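Local atomic coordinates of novel immune-type receptor 11 (PDB entry 2QTE), a protein that probably acts as a cell-surface immune receptor with a variable-type immunoglobulin domain that mediates allogeneic recognition in a bony fish. Residues V17-S22 and G89-G94; A33-S38 and I101-G106; Q44-Y49 and E60-S65; R48-S51 and Y56-A59; F67-T70 and K75-L78. The protein carries 1 engineered substitution. All coordinates share one frame; numbering follows the deposited sequence.

Contact 1 of 5, residues V17-S22 and G89-G94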
# COMPACT_ATOMS: atom_id res chain seq x y z
N VAL A 17 14.52 5.23 16.21
CA VAL A 17 14.53 5.40 14.78
C VAL A 17 13.50 6.42 14.28
O VAL A 17 12.43 6.59 14.87
CB VAL A 17 14.41 4.03 14.02
CG1 VAL A 17 13.29 3.15 14.58
CG2 VAL A 17 14.23 4.25 12.51
N THR A 18 13.85 7.10 13.19
CA THR A 18 12.93 8.01 12.47
C THR A 18 12.84 7.65 10.99
O THR A 18 13.86 7.53 10.33
CB THR A 18 13.42 9.42 12.63
OG1 THR A 18 13.36 9.75 14.03
CG2 THR A 18 12.58 10.41 11.80
N MET A 19 11.63 7.41 10.49
CA MET A 19 11.43 7.19 9.05
C MET A 19 10.78 8.45 8.48
O MET A 19 9.82 8.95 9.01
CB MET A 19 10.58 5.95 8.80
CG MET A 19 11.11 4.76 9.48
SD MET A 19 10.14 3.26 9.40
CE MET A 19 9.03 3.42 10.82
N GLU A 20 11.33 8.93 7.39
CA GLU A 20 11.06 10.25 6.88
C GLU A 20 10.02 10.27 5.75
O GLU A 20 9.93 9.34 4.98
CB GLU A 20 12.37 10.81 6.36
CG GLU A 20 13.32 11.33 7.43
CD GLU A 20 14.42 10.35 7.79
OE1 GLU A 20 15.02 10.51 8.89
OE2 GLU A 20 14.67 9.42 6.99
N CYS A 21 9.23 11.33 5.70
CA CYS A 21 8.35 11.60 4.58
C CYS A 21 8.29 13.12 4.45
O CYS A 21 8.00 13.79 5.43
CB CYS A 21 6.97 11.05 4.84
SG CYS A 21 5.72 11.38 3.55
N SER A 22 8.57 13.67 3.27
CA SER A 22 8.52 15.13 3.10
C SER A 22 7.10 15.64 2.90
O SER A 22 6.21 14.93 2.42
CB SER A 22 9.49 15.61 2.02
OG SER A 22 9.43 17.03 1.84
N GLY A 89 9.05 -4.18 9.30
CA GLY A 89 8.03 -4.24 8.24
C GLY A 89 8.23 -3.09 7.29
O GLY A 89 9.26 -2.44 7.34
N GLU A 90 7.23 -2.80 6.46
CA GLU A 90 7.40 -1.69 5.52
C GLU A 90 6.39 -0.61 5.86
O GLU A 90 5.27 -0.91 6.27
CB GLU A 90 7.32 -2.15 4.05
CG GLU A 90 8.22 -3.37 3.74
CD GLU A 90 8.29 -3.79 2.30
OE1 GLU A 90 7.24 -3.93 1.62
OE2 GLU A 90 9.43 -4.03 1.84
N TYR A 91 6.82 0.65 5.70
CA TYR A 91 6.02 1.79 6.04
C TYR A 91 6.07 2.70 4.83
O TYR A 91 7.16 3.11 4.40
CB TYR A 91 6.59 2.53 7.27
CG TYR A 91 6.58 1.71 8.57
CD1 TYR A 91 7.52 0.68 8.79
CD2 TYR A 91 5.66 1.99 9.58
CE1 TYR A 91 7.51 -0.09 10.00
CE2 TYR A 91 5.67 1.25 10.81
CZ TYR A 91 6.59 0.23 11.00
OH TYR A 91 6.56 -0.47 12.21
N PHE A 92 4.89 3.03 4.34
CA PHE A 92 4.73 3.80 3.11
C PHE A 92 4.01 5.10 3.47
O PHE A 92 3.00 5.07 4.16
CB PHE A 92 3.83 3.04 2.11
CG PHE A 92 4.17 1.59 1.93
CD1 PHE A 92 5.44 1.20 1.46
CD2 PHE A 92 3.23 0.61 2.24
CE1 PHE A 92 5.77 -0.13 1.27
CE2 PHE A 92 3.56 -0.80 2.10
CZ PHE A 92 4.82 -1.16 1.58
N CYS A 93 4.50 6.22 2.98
CA CYS A 93 3.87 7.49 3.18
C CYS A 93 3.15 7.82 1.89
O CYS A 93 3.72 7.79 0.84
CB CYS A 93 4.92 8.55 3.49
SG CYS A 93 4.24 10.10 4.00
N GLY A 94 1.88 8.13 1.98
CA GLY A 94 1.10 8.42 0.82
C GLY A 94 -0.02 9.39 1.03
O GLY A 94 -0.48 9.65 2.16

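Contact 2 of 5, residues A33-S38 and I101-G106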
# COMPACT_ATOMS: atom_id res chain seq x y z
N ALA A 33 -0.95 10.22 5.14
CA ALA A 33 -0.94 9.19 6.15
C ALA A 33 0.20 8.24 5.91
O ALA A 33 0.70 8.12 4.79
CB ALA A 33 -2.28 8.40 6.10
N TRP A 34 0.58 7.50 6.95
CA TRP A 34 1.57 6.48 6.82
C TRP A 34 0.82 5.18 6.87
O TRP A 34 -0.14 5.04 7.63
CB TRP A 34 2.54 6.51 8.03
CG TRP A 34 3.71 7.44 7.92
CD1 TRP A 34 3.82 8.68 8.43
CD2 TRP A 34 4.96 7.16 7.26
NE1 TRP A 34 5.07 9.22 8.12
CE2 TRP A 34 5.77 8.30 7.40
CE3 TRP A 34 5.46 6.06 6.55
CZ2 TRP A 34 7.06 8.35 6.90
CZ3 TRP A 34 6.74 6.12 6.03
CH2 TRP A 34 7.51 7.27 6.19
N TYR A 35 1.20 4.23 6.02
CA TYR A 35 0.55 2.92 6.05
C TYR A 35 1.63 1.99 6.49
O TYR A 35 2.76 2.23 6.21
CB TYR A 35 0.07 2.53 4.65
CG TYR A 35 -1.13 3.32 4.28
CD1 TYR A 35 -1.03 4.70 4.04
CD2 TYR A 35 -2.38 2.74 4.24
CE1 TYR A 35 -2.15 5.45 3.74
CE2 TYR A 35 -3.51 3.48 3.96
CZ TYR A 35 -3.36 4.83 3.71
OH TYR A 35 -4.47 5.55 3.44
N ARG A 36 1.25 0.88 7.13
CA ARG A 36 2.22 -0.05 7.64
C ARG A 36 1.86 -1.45 7.12
O ARG A 36 0.67 -1.83 7.16
CB ARG A 36 2.15 -0.02 9.16
CG ARG A 36 3.02 -1.01 9.89
CD ARG A 36 2.74 -0.91 11.43
NE ARG A 36 3.55 -1.90 12.15
CZ ARG A 36 3.71 -1.91 13.48
NH1 ARG A 36 3.08 -1.02 14.22
NH2 ARG A 36 4.47 -2.85 14.07
N GLN A 37 2.87 -2.20 6.64
CA GLN A 37 2.62 -3.57 6.22
C GLN A 37 3.58 -4.46 6.98
O GLN A 37 4.78 -4.37 6.76
CB GLN A 37 2.94 -3.75 4.72
CG GLN A 37 2.51 -5.13 4.19
CD GLN A 37 3.22 -5.53 2.94
OE1 GLN A 37 4.05 -4.78 2.43
NE2 GLN A 37 2.93 -6.74 2.43
N SER A 38 3.06 -5.37 7.80
CA SER A 38 3.94 -6.39 8.34
C SER A 38 4.18 -7.43 7.25
O SER A 38 3.35 -7.62 6.35
CB SER A 38 3.30 -7.07 9.56
OG SER A 38 3.11 -6.10 10.59
N ILE A 101 -4.51 6.54 -4.31
CA ILE A 101 -3.47 7.04 -3.39
C ILE A 101 -2.09 6.93 -4.05
O ILE A 101 -1.80 5.95 -4.74
CB ILE A 101 -3.50 6.31 -1.97
CG1 ILE A 101 -2.45 6.92 -0.99
CG2 ILE A 101 -3.37 4.79 -2.10
CD1 ILE A 101 -0.98 6.60 -1.25
N LYS A 102 -1.26 7.97 -3.89
CA LYS A 102 0.11 7.97 -4.37
C LYS A 102 1.06 7.94 -3.18
O LYS A 102 0.97 8.80 -2.32
CB LYS A 102 0.39 9.24 -5.22
CG LYS A 102 -0.42 9.28 -6.49
CD LYS A 102 0.35 9.94 -7.65
CE LYS A 102 -0.13 11.37 -7.89
NZ LYS A 102 0.04 11.85 -9.33
N PHE A 103 1.96 6.96 -3.13
CA PHE A 103 2.97 6.87 -2.06
C PHE A 103 4.23 7.52 -2.52
O PHE A 103 4.74 7.16 -3.57
CB PHE A 103 3.25 5.40 -1.72
CG PHE A 103 2.06 4.66 -1.17
CD1 PHE A 103 1.65 4.87 0.15
CD2 PHE A 103 1.34 3.77 -1.96
CE1 PHE A 103 0.56 4.20 0.65
CE2 PHE A 103 0.26 3.08 -1.44
CZ PHE A 103 -0.15 3.31 -0.15
N THR A 104 4.75 8.48 -1.75
CA THR A 104 5.89 9.27 -2.17
C THR A 104 7.21 8.88 -1.54
O THR A 104 8.26 9.35 -1.97
CB THR A 104 5.65 10.78 -1.94
OG1 THR A 104 5.29 10.99 -0.57
CG2 THR A 104 4.55 11.27 -2.81
N SER A 105 7.16 8.03 -0.51
CA SER A 105 8.37 7.48 0.12
C SER A 105 8.02 6.27 0.99
O SER A 105 6.85 6.00 1.27
CB SER A 105 9.13 8.55 0.92
OG SER A 105 8.31 9.22 1.86
N GLY A 106 9.02 5.51 1.39
CA GLY A 106 8.77 4.44 2.35
C GLY A 106 10.05 3.87 2.87
O GLY A 106 11.12 4.15 2.33

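Contact 3 of 5, residues Q44-Y49 and E60-S65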
# COMPACT_ATOMS: atom_id res chain seq x y z
N GLN A 44 -1.98 -1.52 6.06
CA GLN A 44 -3.07 -0.85 6.75
C GLN A 44 -2.70 0.58 7.11
O GLN A 44 -1.62 0.80 7.56
CB GLN A 44 -3.29 -1.55 8.07
CG GLN A 44 -4.52 -2.37 8.17
CD GLN A 44 -4.48 -3.06 9.48
OE1 GLN A 44 -3.71 -4.01 9.64
NE2 GLN A 44 -5.21 -2.53 10.47
N TYR A 45 -3.64 1.50 7.02
CA TYR A 45 -3.52 2.83 7.60
C TYR A 45 -3.07 2.76 9.06
O TYR A 45 -3.66 2.06 9.88
CB TYR A 45 -4.88 3.56 7.49
CG TYR A 45 -5.17 4.59 8.58
CD1 TYR A 45 -4.49 5.79 8.63
CD2 TYR A 45 -6.15 4.36 9.54
CE1 TYR A 45 -4.77 6.72 9.63
CE2 TYR A 45 -6.43 5.28 10.52
CZ TYR A 45 -5.73 6.45 10.56
OH TYR A 45 -6.03 7.37 11.57
N PHE A 46 -2.00 3.50 9.35
CA PHE A 46 -1.30 3.44 10.62
C PHE A 46 -1.47 4.70 11.40
O PHE A 46 -1.82 4.67 12.59
CB PHE A 46 0.20 3.15 10.37
CG PHE A 46 1.00 2.96 11.61
CD1 PHE A 46 0.56 2.11 12.60
CD2 PHE A 46 2.21 3.62 11.79
CE1 PHE A 46 1.30 1.93 13.77
CE2 PHE A 46 2.96 3.45 12.95
CZ PHE A 46 2.52 2.59 13.92
N VAL A 47 -1.19 5.84 10.75
CA VAL A 47 -1.26 7.15 11.40
C VAL A 47 -1.48 8.20 10.32
O VAL A 47 -0.85 8.13 9.30
CB VAL A 47 0.01 7.47 12.28
CG1 VAL A 47 1.30 7.33 11.50
CG2 VAL A 47 -0.06 8.83 12.89
N ARG A 48 -2.39 9.14 10.54
CA ARG A 48 -2.71 10.15 9.55
C ARG A 48 -2.36 11.56 10.02
O ARG A 48 -2.27 11.83 11.21
CB ARG A 48 -4.18 10.08 9.08
CG ARG A 48 -5.19 10.32 10.15
CD ARG A 48 -6.59 9.86 9.67
NE ARG A 48 -7.56 9.83 10.76
CZ ARG A 48 -8.39 10.82 11.08
NH1 ARG A 48 -9.23 10.67 12.10
NH2 ARG A 48 -8.38 11.95 10.37
N TYR A 49 -2.16 12.44 9.06
CA TYR A 49 -2.09 13.86 9.37
C TYR A 49 -3.42 14.29 9.97
O TYR A 49 -4.49 13.78 9.62
CB TYR A 49 -1.76 14.66 8.12
CG TYR A 49 -1.74 16.12 8.38
CD1 TYR A 49 -2.94 16.84 8.43
CD2 TYR A 49 -0.54 16.79 8.61
CE1 TYR A 49 -2.95 18.20 8.70
CE2 TYR A 49 -0.51 18.16 8.85
CZ TYR A 49 -1.74 18.86 8.89
OH TYR A 49 -1.74 20.21 9.15
N GLU A 60 -7.27 4.30 15.40
CA GLU A 60 -8.05 4.07 16.59
C GLU A 60 -7.59 2.73 17.15
O GLU A 60 -7.39 1.78 16.39
CB GLU A 60 -9.53 4.00 16.18
CG GLU A 60 -10.50 4.09 17.33
CD GLU A 60 -10.89 5.53 17.68
OE1 GLU A 60 -11.70 5.67 18.63
OE2 GLU A 60 -10.39 6.50 17.02
N GLY A 61 -7.37 2.66 18.47
CA GLY A 61 -7.05 1.37 19.08
C GLY A 61 -5.63 0.89 18.81
O GLY A 61 -5.28 -0.27 19.11
N PHE A 62 -4.81 1.75 18.21
CA PHE A 62 -3.37 1.54 18.32
C PHE A 62 -2.89 1.89 19.73
O PHE A 62 -2.99 3.05 20.16
CB PHE A 62 -2.56 2.33 17.28
CG PHE A 62 -1.15 1.87 17.21
CD1 PHE A 62 -0.87 0.51 16.99
CD2 PHE A 62 -0.08 2.77 17.42
CE1 PHE A 62 0.45 0.02 16.98
CE2 PHE A 62 1.25 2.31 17.37
CZ PHE A 62 1.53 0.94 17.15
N LYS A 63 -2.45 0.91 20.50
CA LYS A 63 -2.07 1.18 21.87
C LYS A 63 -0.55 1.05 22.07
O LYS A 63 -0.08 0.04 22.62
CB LYS A 63 -2.84 0.28 22.82
CG LYS A 63 -4.34 0.58 22.83
CD LYS A 63 -5.05 -0.03 24.01
CE LYS A 63 -6.55 -0.16 23.73
NZ LYS A 63 -7.29 1.15 23.48
N ASP A 64 0.22 2.03 21.57
CA ASP A 64 1.69 1.95 21.70
C ASP A 64 2.42 3.29 21.66
O ASP A 64 2.80 3.80 20.58
CB ASP A 64 2.32 0.99 20.70
CG ASP A 64 3.69 0.49 21.18
OD1 ASP A 64 4.43 1.32 21.73
OD2 ASP A 64 4.02 -0.71 21.02
N SER A 65 2.72 3.78 22.84
CA SER A 65 3.22 5.12 23.01
C SER A 65 4.72 5.24 22.70
O SER A 65 5.31 6.29 22.94
CB SER A 65 2.91 5.59 24.43
OG SER A 65 1.54 5.98 24.45

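Contact 4 of 5, residues R48-S51 and Y56-A59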
# COMPACT_ATOMS: atom_id res chain seq x y z
N ARG A 48 -2.39 9.14 10.54
CA ARG A 48 -2.71 10.15 9.55
C ARG A 48 -2.36 11.56 10.02
O ARG A 48 -2.27 11.83 11.21
CB ARG A 48 -4.18 10.08 9.08
CG ARG A 48 -5.19 10.32 10.15
CD ARG A 48 -6.59 9.86 9.67
NE ARG A 48 -7.56 9.83 10.76
CZ ARG A 48 -8.39 10.82 11.08
NH1 ARG A 48 -9.23 10.67 12.10
NH2 ARG A 48 -8.38 11.95 10.37
N TYR A 49 -2.16 12.44 9.06
CA TYR A 49 -2.09 13.86 9.37
C TYR A 49 -3.42 14.29 9.97
O TYR A 49 -4.49 13.78 9.62
CB TYR A 49 -1.76 14.66 8.12
CG TYR A 49 -1.74 16.12 8.38
CD1 TYR A 49 -2.94 16.84 8.43
CD2 TYR A 49 -0.54 16.79 8.61
CE1 TYR A 49 -2.95 18.20 8.70
CE2 TYR A 49 -0.51 18.16 8.85
CZ TYR A 49 -1.74 18.86 8.89
OH TYR A 49 -1.74 20.21 9.15
N TYR A 50 -3.37 15.21 10.94
CA TYR A 50 -4.59 15.49 11.69
C TYR A 50 -4.65 16.92 12.22
O TYR A 50 -3.65 17.49 12.64
CB TYR A 50 -4.77 14.43 12.80
CG TYR A 50 -6.04 14.60 13.60
CD1 TYR A 50 -6.01 15.13 14.90
CD2 TYR A 50 -7.29 14.24 13.07
CE1 TYR A 50 -7.17 15.29 15.65
CE2 TYR A 50 -8.47 14.39 13.82
CZ TYR A 50 -8.39 14.94 15.10
OH TYR A 50 -9.53 15.11 15.86
N SER A 51 -5.84 17.51 12.20
CA SER A 51 -5.96 18.91 12.59
C SER A 51 -6.00 19.03 14.09
O SER A 51 -7.05 18.92 14.71
CB SER A 51 -7.20 19.58 11.96
OG SER A 51 -6.88 20.02 10.65
N TYR A 56 -1.17 15.01 14.12
CA TYR A 56 -1.26 13.66 13.62
C TYR A 56 -2.06 12.79 14.58
O TYR A 56 -2.15 13.10 15.77
CB TYR A 56 0.15 13.11 13.42
CG TYR A 56 1.01 13.02 14.70
CD1 TYR A 56 1.02 11.87 15.50
CD2 TYR A 56 1.82 14.10 15.10
CE1 TYR A 56 1.85 11.83 16.67
CE2 TYR A 56 2.60 14.06 16.23
CZ TYR A 56 2.60 12.92 17.04
OH TYR A 56 3.42 12.92 18.17
N LYS A 57 -2.61 11.69 14.06
CA LYS A 57 -3.49 10.83 14.84
C LYS A 57 -3.32 9.40 14.40
O LYS A 57 -3.52 9.07 13.23
CB LYS A 57 -4.97 11.27 14.65
CG LYS A 57 -5.97 10.60 15.55
CD LYS A 57 -7.38 10.64 14.97
CE LYS A 57 -8.29 9.73 15.81
NZ LYS A 57 -7.99 8.27 15.62
N PHE A 58 -2.97 8.54 15.35
CA PHE A 58 -2.84 7.10 15.09
C PHE A 58 -4.15 6.40 14.89
O PHE A 58 -5.19 6.90 15.27
CB PHE A 58 -2.03 6.38 16.21
CG PHE A 58 -0.57 6.71 16.17
CD1 PHE A 58 0.27 6.05 15.32
CD2 PHE A 58 -0.07 7.75 16.94
CE1 PHE A 58 1.62 6.40 15.24
CE2 PHE A 58 1.28 8.09 16.89
CZ PHE A 58 2.11 7.42 16.02
N ALA A 59 -4.09 5.22 14.29
CA ALA A 59 -5.30 4.45 14.04
C ALA A 59 -5.94 4.26 15.39
O ALA A 59 -5.24 4.10 16.39
CB ALA A 59 -4.99 3.11 13.42
O HOH W 1 -8.16 7.51 12.68

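Contact 5 of 5, residues F67-T70 and K75-L78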
# COMPACT_ATOMS: atom_id res chain seq x y z
N PHE A 67 5.66 5.08 19.55
CA PHE A 67 5.57 5.83 18.29
C PHE A 67 5.15 7.27 18.52
O PHE A 67 4.35 7.56 19.42
CB PHE A 67 4.58 5.18 17.31
CG PHE A 67 5.05 3.81 16.79
CD1 PHE A 67 5.10 2.70 17.65
CD2 PHE A 67 5.44 3.65 15.50
CE1 PHE A 67 5.56 1.42 17.17
CE2 PHE A 67 5.87 2.39 15.00
CZ PHE A 67 5.94 1.28 15.83
N SER A 68 5.67 8.15 17.67
CA SER A 68 5.30 9.58 17.67
C SER A 68 5.61 10.04 16.27
O SER A 68 6.02 9.24 15.43
CB SER A 68 6.10 10.40 18.67
OG SER A 68 7.50 10.29 18.46
N MET A 69 5.36 11.31 16.01
CA MET A 69 5.72 11.89 14.73
C MET A 69 6.27 13.28 14.94
O MET A 69 6.01 13.92 15.96
CB MET A 69 4.49 12.00 13.83
CG MET A 69 3.92 10.69 13.34
SD MET A 69 2.88 10.80 11.88
CE MET A 69 4.18 11.13 10.72
N THR A 70 7.05 13.72 13.97
CA THR A 70 7.44 15.10 13.83
C THR A 70 6.67 15.65 12.64
O THR A 70 6.88 15.22 11.49
CB THR A 70 8.94 15.13 13.63
OG1 THR A 70 9.55 14.57 14.81
CG2 THR A 70 9.47 16.58 13.41
N LYS A 75 7.92 18.39 7.30
CA LYS A 75 8.14 17.01 7.74
C LYS A 75 6.88 16.28 8.11
O LYS A 75 5.96 16.86 8.68
CB LYS A 75 9.05 17.00 8.98
CG LYS A 75 10.46 17.48 8.73
CD LYS A 75 11.28 17.43 10.00
CE LYS A 75 12.66 17.99 9.76
NZ LYS A 75 13.66 17.45 10.72
N PHE A 76 6.83 15.00 7.80
CA PHE A 76 5.78 14.18 8.32
C PHE A 76 6.47 12.89 8.71
O PHE A 76 6.22 11.82 8.13
CB PHE A 76 4.73 14.02 7.22
CG PHE A 76 3.48 13.31 7.66
CD1 PHE A 76 2.64 13.88 8.62
CD2 PHE A 76 3.11 12.10 7.08
CE1 PHE A 76 1.49 13.24 9.02
CE2 PHE A 76 1.95 11.46 7.50
CZ PHE A 76 1.14 12.02 8.46
N ASP A 77 7.39 12.99 9.67
CA ASP A 77 8.29 11.85 9.96
C ASP A 77 7.81 11.02 11.13
O ASP A 77 7.37 11.56 12.13
CB ASP A 77 9.70 12.33 10.24
CG ASP A 77 10.25 13.26 9.16
OD1 ASP A 77 9.73 13.26 8.02
OD2 ASP A 77 11.25 13.94 9.45
N LEU A 78 7.96 9.71 11.02
CA LEU A 78 7.49 8.79 12.03
C LEU A 78 8.69 8.38 12.94
O LEU A 78 9.71 7.99 12.42
CB LEU A 78 6.90 7.59 11.28
CG LEU A 78 6.22 6.42 12.00
CD1 LEU A 78 5.06 6.89 12.85
CD2 LEU A 78 5.77 5.42 10.93

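Contact 1 of 5, residues V17-S22 and G89-G94
Tyr91, whose ring lies against Met19 across the contact, sends its hydroxyl OH back to the backbone carbonyl O of Asp87, four residues earlier. This bond is that of a tyrosine corner, a familiar feature of the approach to strand F in immunoglobulin V domains, and it ties the end of the side chain to its own turn while the ring remains in the core. The methyl CE of Met19 sits over the ring centre, 3.6 Å from the Tyr91 centroid and only 7° off the ring normal, so the CH-pi contact is almost head-on. A bend in the methionine at its last torsion (chi3 -88°) puts it there. Met19 SD stands obliquely to the ring, 4.2 Å from the Tyr91 centroid, which makes the pair a Met-aromatic contact as well. A leucine in place of Tyr91 would probably leave the Met19 methyl without its flat seat and the Asp87 carbonyl without its hydroxyl partner. Two residues further along each segment the link becomes covalent, with Cys21 SG joined to Cys93 SG at 2.0 Å. Both sulfurs are anti to their backbone N (chi1 177° in Cys21), and the CA atoms of Cys21 and Cys93 are 6.2 Å apart, against 8.2 Å between those of Met19 and Tyr91. This is the disulfide that joins the two sheets of the sandwich. Segment 17-22 hydrogen-bonds along strand 76-80, whereas strand 89-97 lies between strands 32-37 and 100-110 in the other sheet, and Trp34 of strand 32-37 packs against both Cys21 and Tyr91.

Contact 2 of 5, residues A33-S38 and I101-G106
Tyr35 and Phe103 meet on the six-stranded sheet of the immunoglobulin V-type sandwich, reaching toward each other across the outer side of strand 89-97, which runs between their own strands. With chi1 at -74°, the CG of Tyr35 stands anti to the carbonyl carbon and beside the backbone N. From CB the side chain leads to CG, which is 4.1 Å from Phe103 CE1, and then to CD1, which makes the closest approach, 3.8 Å from the same Phe103 CE1. CD2, on the other branch, is turned to the neighbouring strand 44-49, where Tyr45 packs. Beyond the ring, OH hydrogen-bonds to the backbone N of Ile101 of the second subunit, and the reciprocal bond, from Ile101 N to Tyr35 OH of the second subunit, is made in return. The rings form an offset edge-to-face pair with planes at 85° and centroids 5.7 Å apart, the edge of Phe103 directed at the face of Tyr35. The arrangement thus lines the sheet face through which the two copies associate, as V domains commonly do: Phe103 itself packs on Pro43 of the second subunit. Within its own strand, Ile101 covers a face of Phe103, its CD1 lying 3.3 Å above the centre of the ring plane.

Contact 3 of 5, residues Q44-Y49 and E60-S65
Phe46 presents its ring edge to Phe62, with CE1 of Phe46 at 3.5 Å from Phe62 CZ. The pair is T-shaped: the planes stand at 71°, the centroids are 4.9 Å apart, and Phe46 CE1 lies above the Phe62 face toward the rim and not over its middle. Phe46 CZ follows along the same edge, 3.7 Å from Phe62 CE2. On the opposite face of Phe62 lies the backbone N of Asp64, 4.2 Å above the ring plane, so the chain of 60-65 curls round the back of its own aromatic side chain. Each phenylalanine has CG anti to the backbone N (chi1 -175° in Phe46, -167° in Phe62), which turns the two rings toward each other between strand and loop.

The next shell is again aromatic. Phe67 makes edge-to-face pairs with both rings, Phe58 makes another with Phe46, and Arg36 packs against both members of the pair. What sets Phe46 in place is a classic beta bulge, in which Phe46 and Val47 together face Trp34 and both bond to its backbone. On the loop side, Gly61 turns the chain with a positive phi just before Phe62, and beyond it the Asp64 carboxylate is engaged in a salt bridge with Arg66. Segment 60-65 is the link by which the chain leaves strand 56-58, at the edge of the six-stranded sheet, and crosses to strand 67-71 of the three-stranded sheet; strand 44-49, bearing Phe46, lies between strands 32-37 and 56-58.

Contact 4 of 5, residues R48-S51 and Y56-A59
The Tyr50 ring has the aliphatic chain of Lys57 over one face: CD stands above the plane toward the rim, 4.2 Å from the Tyr50 centroid, in a CH-pi contact. The guanidinium of Arg48 has a water in its plane at the edge, and Lys57 CD meets it obliquely through NH1. All this decorates the beta hairpin of strands 44-49 and 56-58, in which Arg48 and Lys57 are an antiparallel hydrogen-bonded pair. Their backbones exchange two bonds, Arg48 N to Lys57 O at 2.9 Å and Lys57 N to Arg48 O at 2.9 Å.

The two long side chains leave the same face of the sheet and run side by side, bringing Arg48 NH1 within 4.4 Å of Lys57 NZ. Such like charges would be expected to repel, and the water probably eases the cost: it accepts from Arg48 NE at 3.1 Å and from Lys57 NZ at 3.0 Å. A turn at the last torsion of Lys57 (chi4 -70°) swings its ammonium away from the guanidinium and allows a further bond to the carbonyl O of Phe58. Outside the hairpin, Glu60 offers Lys57 a long, weak ion pair, and Ile99 of the second subunit packs on Arg48. One residue on, Tyr49 and Tyr56 form a non-hydrogen-bonded pair whose side chains diverge, Tyr56 reaching over to Ser68 and Met69. Here the backbone comes close enough for a CA-H...O contact, Tyr56 CA lying 3.2 Å from Arg48 O.

Contact 5 of 5, residues F67-T70 and K75-L78
Met69 folds its methyl onto Phe76, its diagonal neighbour in the hairpin of strands 67-71 and 76-80. The chain runs out from CB and then turns at the final torsion (chi3 72°), which drops CE over the very centre of the ring, 3.6 Å from the Phe76 centroid and 3° off the normal. SD lies over the same face at 4.3 Å from the Phe76 centroid, a Met-aromatic contact. Phe76 accepts this lid because its CG is anti to the backbone N (chi1 -173°), and the Trp34 indole meets the Phe76 ring with its plane nearly parallel, while its NE1 bonds to Phe76 O. A serine in place of Phe76 would probably leave the Met69 methyl without a ring to rest on and open a gap beside Trp34.

Leu78, paired with Met69 on the same sheet face, reaches with CD1 to Met69 CG at 4.0 Å, and the same methyl meets the edge of the Phe67 ring 4.2 Å away at CD2. On the face of Thr70 and Asp77 the tone changes: Thr70 CG2 runs alongside Lys75 CD, 4.0 Å apart, and Asp77 OD1 takes the backbone N of Cys21. Backbone bonds Thr70 N to Asp77 O and Asp77 N to Thr70 O, each 2.9 Å long, fix the register. The hairpin is therefore two-sided, with sulfur, methyl and ring surfaces turned into the sandwich and polar groups carried on its other face.

Overall arrangement
Contacts 1, 2 and 5 are buried, contact 3 is partly so, and contact 4 lies at the surface. Contact 1 spans the two sheets and supplies the covalent tie, while contact 5 stays within the three-stranded sheet, pairing strand 67-71 with strand 76-80, whose other edge bonds to segment 17-22 of contact 1. Contacts 3 and 4 share Arg48 and Tyr49 of strand 44-49, yet one is wholly aromatic and the other combines backbone bonds, cations and a water. Methionine-on-ring packing recurs in contacts 1 and 5, facing the sandwich interior, and Trp34 of segment 33-38 touches both. Contact 2 alone uses strand 100-110; its aromatic pair lies toward the second subunit instead of the interior.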